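Local coordinates for protein hypothetic aldehyde deformylating oxygenase (Sulfolobus tokodaii, PDB 5V4T) that binds iron(III) in a ferritin-like helical bundle and probably works as an oxidoreductase, an aldehyde deformylating oxygenase, at residues A[48-53]-A[147-151]; A[84-89]-A[105-110]. One frame throughout, in Å; residues are numbered along the deposited sequence.

Contact 1: residues A[48-53]-A[147-151]; sequences NYSLQQ and RHVSF. With FE (Fe (III) ion), chain C.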
loop_
_atom_site.group_PDB
_atom_site.type_symbol
_atom_site.label_atom_id
_atom_site.label_comp_id
_atom_site.label_asym_id
_atom_site.label_seq_id
_atom_site.Cartn_x
_atom_site.Cartn_y
_atom_site.Cartn_z
ATOM N N ASN A 48 -2.896 5.988 -20.491
ATOM C CA ASN A 48 -2.504 7.391 -20.143
ATOM C C ASN A 48 -1.455 7.353 -19.016
ATOM O O ASN A 48 -0.417 6.651 -19.141
ATOM C CB ASN A 48 -3.679 8.301 -19.830
ATOM C CG ASN A 48 -4.662 7.723 -18.862
ATOM O OD1 ASN A 48 -5.709 8.344 -18.641
ATOM N ND2 ASN A 48 -4.358 6.538 -18.242
ATOM N N TYR A 49 -1.739 7.986 -17.885
ATOM C CA TYR A 49 -0.840 7.801 -16.740
ATOM C C TYR A 49 -0.779 6.320 -16.288
ATOM O O TYR A 49 0.142 5.958 -15.529
ATOM C CB TYR A 49 -1.351 8.631 -15.554
ATOM C CG TYR A 49 -0.361 8.718 -14.413
ATOM C CD1 TYR A 49 0.759 9.541 -14.525
ATOM C CD2 TYR A 49 -0.456 7.912 -13.279
ATOM C CE1 TYR A 49 1.697 9.601 -13.511
ATOM C CE2 TYR A 49 0.497 7.989 -12.274
ATOM C CZ TYR A 49 1.564 8.815 -12.408
ATOM O OH TYR A 49 2.510 8.884 -11.402
ATOM N N SER A 50 -1.751 5.461 -16.674
ATOM C CA SER A 50 -1.764 4.099 -16.181
ATOM C C SER A 50 -0.450 3.341 -16.463
ATOM O O SER A 50 0.042 2.548 -15.667
ATOM C CB SER A 50 -2.942 3.317 -16.798
ATOM O OG SER A 50 -2.758 3.241 -18.165
ATOM N N LEU A 51 0.169 3.636 -17.605
ATOM C CA LEU A 51 1.420 2.984 -17.927
ATOM C C LEU A 51 2.585 3.473 -17.007
ATOM O O LEU A 51 3.383 2.655 -16.603
ATOM C CB LEU A 51 1.763 3.318 -19.420
ATOM C CG LEU A 51 0.730 2.793 -20.457
ATOM C CD1 LEU A 51 0.815 3.602 -21.727
ATOM C CD2 LEU A 51 0.941 1.363 -20.717
ATOM N N GLN A 52 2.612 4.758 -16.709
ATOM C CA GLN A 52 3.559 5.311 -15.746
ATOM C C GLN A 52 3.290 4.710 -14.369
ATOM O O GLN A 52 4.213 4.357 -13.650
ATOM C CB GLN A 52 3.518 6.808 -15.748
ATOM C CG GLN A 52 4.526 7.363 -14.768
ATOM C CD GLN A 52 4.948 8.746 -15.060
ATOM O OE1 GLN A 52 4.834 9.238 -16.171
ATOM N NE2 GLN A 52 5.430 9.421 -14.025
ATOM N N GLN A 53 2.038 4.588 -13.998
ATOM C CA GLN A 53 1.767 3.956 -12.687
ATOM C C GLN A 53 2.302 2.551 -12.541
ATOM O O GLN A 53 2.904 2.161 -11.568
ATOM C CB GLN A 53 0.271 4.006 -12.328
ATOM C CG GLN A 53 0.038 3.341 -10.958
ATOM C CD GLN A 53 -1.393 3.442 -10.481
ATOM O OE1 GLN A 53 -2.322 3.725 -11.255
ATOM N NE2 GLN A 53 -1.578 3.054 -9.222
ATOM N N ARG A 147 0.153 10.934 -6.624
ATOM C CA ARG A 147 -0.308 10.943 -8.008
ATOM C C ARG A 147 -1.094 9.725 -8.352
ATOM O O ARG A 147 -2.066 9.798 -9.128
ATOM C CB ARG A 147 0.878 11.071 -8.939
ATOM C CG ARG A 147 1.594 12.402 -8.978
ATOM C CD ARG A 147 2.573 12.450 -10.185
ATOM N NE ARG A 147 3.546 11.341 -10.241
ATOM C CZ ARG A 147 4.728 11.291 -9.609
ATOM N NH1 ARG A 147 5.125 12.254 -8.818
ATOM N NH2 ARG A 147 5.504 10.238 -9.743
ATOM N N HIS A 148 -0.757 8.585 -7.766
ATOM C CA HIS A 148 -1.526 7.360 -7.972
ATOM C C HIS A 148 -2.977 7.539 -7.510
ATOM O O HIS A 148 -3.923 7.175 -8.183
ATOM C CB HIS A 148 -0.909 6.148 -7.318
ATOM C CG HIS A 148 0.425 5.762 -7.910
ATOM N ND1 HIS A 148 1.136 4.654 -7.519
ATOM C CD2 HIS A 148 1.189 6.401 -8.835
ATOM C CE1 HIS A 148 2.254 4.588 -8.215
ATOM N NE2 HIS A 148 2.320 5.641 -9.012
ATOM N N VAL A 149 -3.144 8.080 -6.331
ATOM C CA VAL A 149 -4.468 8.306 -5.816
ATOM C C VAL A 149 -5.279 9.292 -6.642
ATOM O O VAL A 149 -6.451 9.020 -6.948
ATOM C CB VAL A 149 -4.348 8.757 -4.333
ATOM C CG1 VAL A 149 -5.718 9.209 -3.830
ATOM C CG2 VAL A 149 -3.824 7.627 -3.498
ATOM N N SER A 150 -4.654 10.378 -7.091
ATOM C CA SER A 150 -5.284 11.382 -7.984
ATOM C C SER A 150 -5.691 10.741 -9.271
ATOM O O SER A 150 -6.821 10.940 -9.757
ATOM C CB SER A 150 -4.334 12.546 -8.330
ATOM O OG SER A 150 -4.051 13.203 -7.162
ATOM N N PHE A 151 -4.818 9.883 -9.799
ATOM C CA PHE A 151 -5.180 9.146 -11.005
ATOM C C PHE A 151 -6.389 8.257 -10.786
ATOM O O PHE A 151 -7.308 8.230 -11.622
ATOM C CB PHE A 151 -3.988 8.324 -11.500
ATOM C CG PHE A 151 -4.296 7.483 -12.700
ATOM C CD1 PHE A 151 -4.695 8.056 -13.891
ATOM C CD2 PHE A 151 -4.113 6.145 -12.637
ATOM C CE1 PHE A 151 -5.016 7.216 -14.990
ATOM C CE2 PHE A 151 -4.454 5.313 -13.698
ATOM C CZ PHE A 151 -4.902 5.867 -14.856
HETATM FE FE FE C . 0.847 3.068 -5.987
HETATM O O HOH W 1 0.933 1.491 -4.648
#

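Contact 2: residues A[84-89]-A[105-110]; sequences KLFDGL and RFHMIT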
loop_
_atom_site.group_PDB
_atom_site.type_symbol
_atom_site.label_atom_id
_atom_site.label_comp_id
_atom_site.label_asym_id
_atom_site.label_seq_id
_atom_site.Cartn_x
_atom_site.Cartn_y
_atom_site.Cartn_z
ATOM N N LYS A 84 -6.560 -11.606 1.707
ATOM C CA LYS A 84 -7.900 -11.389 1.179
ATOM C C LYS A 84 -7.976 -10.143 0.290
ATOM O O LYS A 84 -8.631 -10.123 -0.742
ATOM C CB LYS A 84 -8.867 -11.274 2.333
ATOM C CG LYS A 84 -10.300 -11.277 1.886
ATOM C CD LYS A 84 -11.224 -11.569 3.049
ATOM C CE LYS A 84 -12.589 -11.905 2.473
ATOM N NZ LYS A 84 -13.634 -11.751 3.506
ATOM N N LEU A 85 -7.315 -9.067 0.708
ATOM C CA LEU A 85 -7.378 -7.858 -0.068
ATOM C C LEU A 85 -6.873 -8.082 -1.455
ATOM O O LEU A 85 -7.495 -7.697 -2.419
ATOM C CB LEU A 85 -6.580 -6.724 0.652
ATOM C CG LEU A 85 -6.477 -5.389 -0.102
ATOM C CD1 LEU A 85 -7.789 -4.702 -0.141
ATOM C CD2 LEU A 85 -5.467 -4.506 0.623
ATOM N N PHE A 86 -5.726 -8.721 -1.581
ATOM C CA PHE A 86 -5.117 -8.912 -2.867
ATOM C C PHE A 86 -5.773 -10.030 -3.663
ATOM O O PHE A 86 -5.821 -9.896 -4.870
ATOM C CB PHE A 86 -3.608 -8.972 -2.772
ATOM C CG PHE A 86 -2.990 -7.593 -2.615
ATOM C CD1 PHE A 86 -2.864 -6.780 -3.694
ATOM C CD2 PHE A 86 -2.649 -7.111 -1.387
ATOM C CE1 PHE A 86 -2.336 -5.508 -3.593
ATOM C CE2 PHE A 86 -2.138 -5.816 -1.255
ATOM C CZ PHE A 86 -2.019 -5.015 -2.366
ATOM N N ASP A 87 -6.311 -11.054 -3.000
ATOM C CA ASP A 87 -7.124 -12.068 -3.747
ATOM C C ASP A 87 -8.300 -11.356 -4.427
ATOM O O ASP A 87 -8.630 -11.594 -5.585
ATOM C CB ASP A 87 -7.654 -13.149 -2.807
ATOM C CG ASP A 87 -6.570 -14.151 -2.369
ATOM O OD1 ASP A 87 -5.392 -14.135 -2.855
ATOM O OD2 ASP A 87 -6.928 -15.001 -1.500
ATOM N N GLY A 88 -8.919 -10.451 -3.685
ATOM C CA GLY A 88 -9.949 -9.643 -4.203
ATOM C C GLY A 88 -9.544 -8.782 -5.389
ATOM O O GLY A 88 -10.359 -8.511 -6.290
ATOM N N LEU A 89 -8.336 -8.222 -5.370
ATOM C CA LEU A 89 -7.912 -7.397 -6.484
ATOM C C LEU A 89 -7.788 -8.214 -7.763
ATOM O O LEU A 89 -8.109 -7.724 -8.825
ATOM C CB LEU A 89 -6.619 -6.691 -6.175
ATOM C CG LEU A 89 -6.029 -5.717 -7.163
ATOM C CD1 LEU A 89 -6.948 -4.540 -7.270
ATOM C CD2 LEU A 89 -4.612 -5.331 -6.710
ATOM N N ARG A 105 -10.792 -0.442 -4.827
ATOM C CA ARG A 105 -10.038 -1.360 -3.988
ATOM C C ARG A 105 -8.573 -0.981 -3.908
ATOM O O ARG A 105 -7.984 -0.982 -2.799
ATOM C CB ARG A 105 -10.146 -2.814 -4.457
ATOM C CG ARG A 105 -9.299 -3.779 -3.634
ATOM C CD ARG A 105 -9.322 -5.199 -4.153
ATOM N NE ARG A 105 -10.648 -5.774 -4.015
ATOM C CZ ARG A 105 -11.101 -6.513 -3.002
ATOM N NH1 ARG A 105 -10.372 -6.778 -1.966
ATOM N NH2 ARG A 105 -12.391 -6.941 -3.031
ATOM N N PHE A 106 -8.009 -0.621 -5.063
ATOM C CA PHE A 106 -6.559 -0.358 -5.106
ATOM C C PHE A 106 -6.287 1.117 -4.906
ATOM O O PHE A 106 -5.744 1.511 -3.817
ATOM C CB PHE A 106 -5.917 -0.835 -6.407
ATOM C CG PHE A 106 -4.422 -0.792 -6.324
ATOM C CD1 PHE A 106 -3.721 -1.706 -5.534
ATOM C CD2 PHE A 106 -3.718 0.165 -7.014
ATOM C CE1 PHE A 106 -2.352 -1.619 -5.399
ATOM C CE2 PHE A 106 -2.332 0.236 -6.895
ATOM C CZ PHE A 106 -1.655 -0.651 -6.081
ATOM N N HIS A 107 -6.688 2.001 -5.815
ATOM C CA HIS A 107 -6.271 3.372 -5.630
ATOM C C HIS A 107 -6.781 3.986 -4.334
ATOM O O HIS A 107 -6.073 4.728 -3.655
ATOM C CB HIS A 107 -6.610 4.212 -6.833
ATOM C CG HIS A 107 -6.014 3.685 -8.106
ATOM N ND1 HIS A 107 -6.439 2.533 -8.739
ATOM C CD2 HIS A 107 -4.958 4.129 -8.823
ATOM C CE1 HIS A 107 -5.704 2.313 -9.811
ATOM N NE2 HIS A 107 -4.803 3.280 -9.893
ATOM N N MET A 108 -8.079 3.841 -4.059
ATOM C CA MET A 108 -8.629 4.501 -2.872
ATOM C C MET A 108 -8.259 3.801 -1.580
ATOM O O MET A 108 -7.736 4.448 -0.711
ATOM C CB MET A 108 -10.183 4.614 -2.953
ATOM C CG MET A 108 -10.675 5.436 -4.133
ATOM S SD MET A 108 -10.173 7.171 -4.168
ATOM C CE MET A 108 -8.876 7.142 -5.427
ATOM N N ILE A 109 -8.544 2.515 -1.457
ATOM C CA ILE A 109 -8.363 1.837 -0.187
ATOM C C ILE A 109 -6.875 1.466 0.014
ATOM O O ILE A 109 -6.313 1.610 1.076
ATOM C CB ILE A 109 -9.306 0.614 -0.067
ATOM C CG1 ILE A 109 -10.756 1.036 0.199
ATOM C CG2 ILE A 109 -8.820 -0.413 0.935
ATOM C CD1 ILE A 109 -11.017 1.580 1.599
ATOM N N THR A 110 -6.282 0.883 -0.998
ATOM C CA THR A 110 -4.922 0.338 -0.811
ATOM C C THR A 110 -3.922 1.450 -0.834
ATOM O O THR A 110 -3.116 1.566 0.096
ATOM C CB THR A 110 -4.576 -0.749 -1.843
ATOM O OG1 THR A 110 -5.577 -1.779 -1.792
ATOM C CG2 THR A 110 -3.236 -1.369 -1.587
#

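Contact 1: residues A[48-53]-A[147-151]
Tyr49 and Arg147 make the hydrogen bond that joins residues 48-53 to 147-151: Arg147 NE donates to Tyr49 OH over 2.9 Å, almost straight at 162°. The hydroxyl lies near the guanidinium plane, while the phenol ring is turned steeply against that plane. Because the arginine chain bends at chi3 (-55°), NE faces the hydroxyl while NH2 turns to salt bridges with Asp144 and Glu56. Gln52 NE2 also bonds Glu56.

Metal binding enters through His148, whose ND1 holds the iron at 2.2 Å; a water is also bound to the iron, at 2.1 Å. Glu57, Glu111 and Glu145 supply the other protein ligands. Glu145 and His148 form an ExxH pair on helix 132-155, as in ferritin-like diiron carboxylate bundles, and residues 49-53 run roughly antiparallel to 147-151. The other ring nitrogen, NE2, bonds the second-shell carboxylate of Glu56; the metal at ND1 and this carboxylate at NE2 together fix the ring's rotation, and Glu56 would probably polarise the imidazole toward the iron.

Two CH-pi contacts lead the ring packing. The extended Gln53 chain lays CG over the centre of the imidazole face, 3.7 Å from the ring centroid. Tyr49 CB covers a face of the Phe151 ring, 3.8 Å from CD1, and the two aromatic rings meet obliquely with planes at 54°. Ser50 CB closes against Phe151 CZ at 3.8 Å, its OG turned back to Ala43 O. A polar atom, Gln53 OE1, sits at the Phe151 edge, 3.3 Å from CD2; its probable hydrogen-bond partner is His107.

Contact 2: residues A[84-89]-A[105-110]
Arg105 lays its guanidinium across Gly88, with Gly88 CA over the centre of the flat group and 3.5 Å from Arg105 CZ. The two segments belong to helices 80-93 and 98-128, consecutive in the chain and packed as an antiparallel helical hairpin within the ferritin-like fold, their local directions 152° apart. Here the packing is tight: Gly88 has no side chain to hold the arginine off the backbone, and Arg105 CD drops to 3.4 Å from Leu89 N. With CG anti to the backbone N (chi1 177°) the arginine reaches straight out from its helix, then bends at chi3 to lie along the opposing one. Its NH1 makes a weak, bent hydrogen bond to Leu85 O, already taken by Leu89 N, whereas NE forms the stronger link, a salt bridge to Asp92. A leucine in its place would probably leave Asp92 without its positive mate and open a gap over Gly88. The arginine stem also slides past Leu85, whose CD1 lies 3.9 Å from Arg105 CG.

The loose, solvent side is the margin at Lys84, whose extended chain barely shares in the interface. Phe86 and Phe106 are also more widely spaced, meeting edge against edge with 4.3 Å between Phe86 CE1 and Phe106 CE1. Ordinary apolar packing fills in around them: Leu89 CD2 approaches Phe106 CD1 obliquely, and Thr110 meets Phe86 CZ through CG2 and Leu85 CD2 through its OG1 side. Phe106 also packs on Glu57 and Glu111, its nearest side-chain atom about 4 Å from the iron. Residues 105-110 form a wider pi-type turn, across which Thr110 OG1 donates to Arg105 O at 2.7 Å, tilted 27° from the carbonyl plane.

Contact 2 lies nearer the centre of the molecule, about 9 Å from it between centres against about 15 Å for contact 1, yet both are only partly buried. They share no helix: contact 1 joins 49-67 to 132-155, contact 2 joins 80-93 to 98-128. They meet where Gln53 OE1 and His107 NE2, 2.9 Å apart, probably hydrogen-bond, and where Met108 packs on Val149. Contact 1 supplies a metal ligand, with the second-shell Glu56 just beyond its segments; contact 2 only brings the apolar ring of Phe106 near the iron and gives it no ligand. Each includes an arginine with salt bridges outside the two segments, Asp144 and Glu56 for Arg147, Asp92 for Arg105.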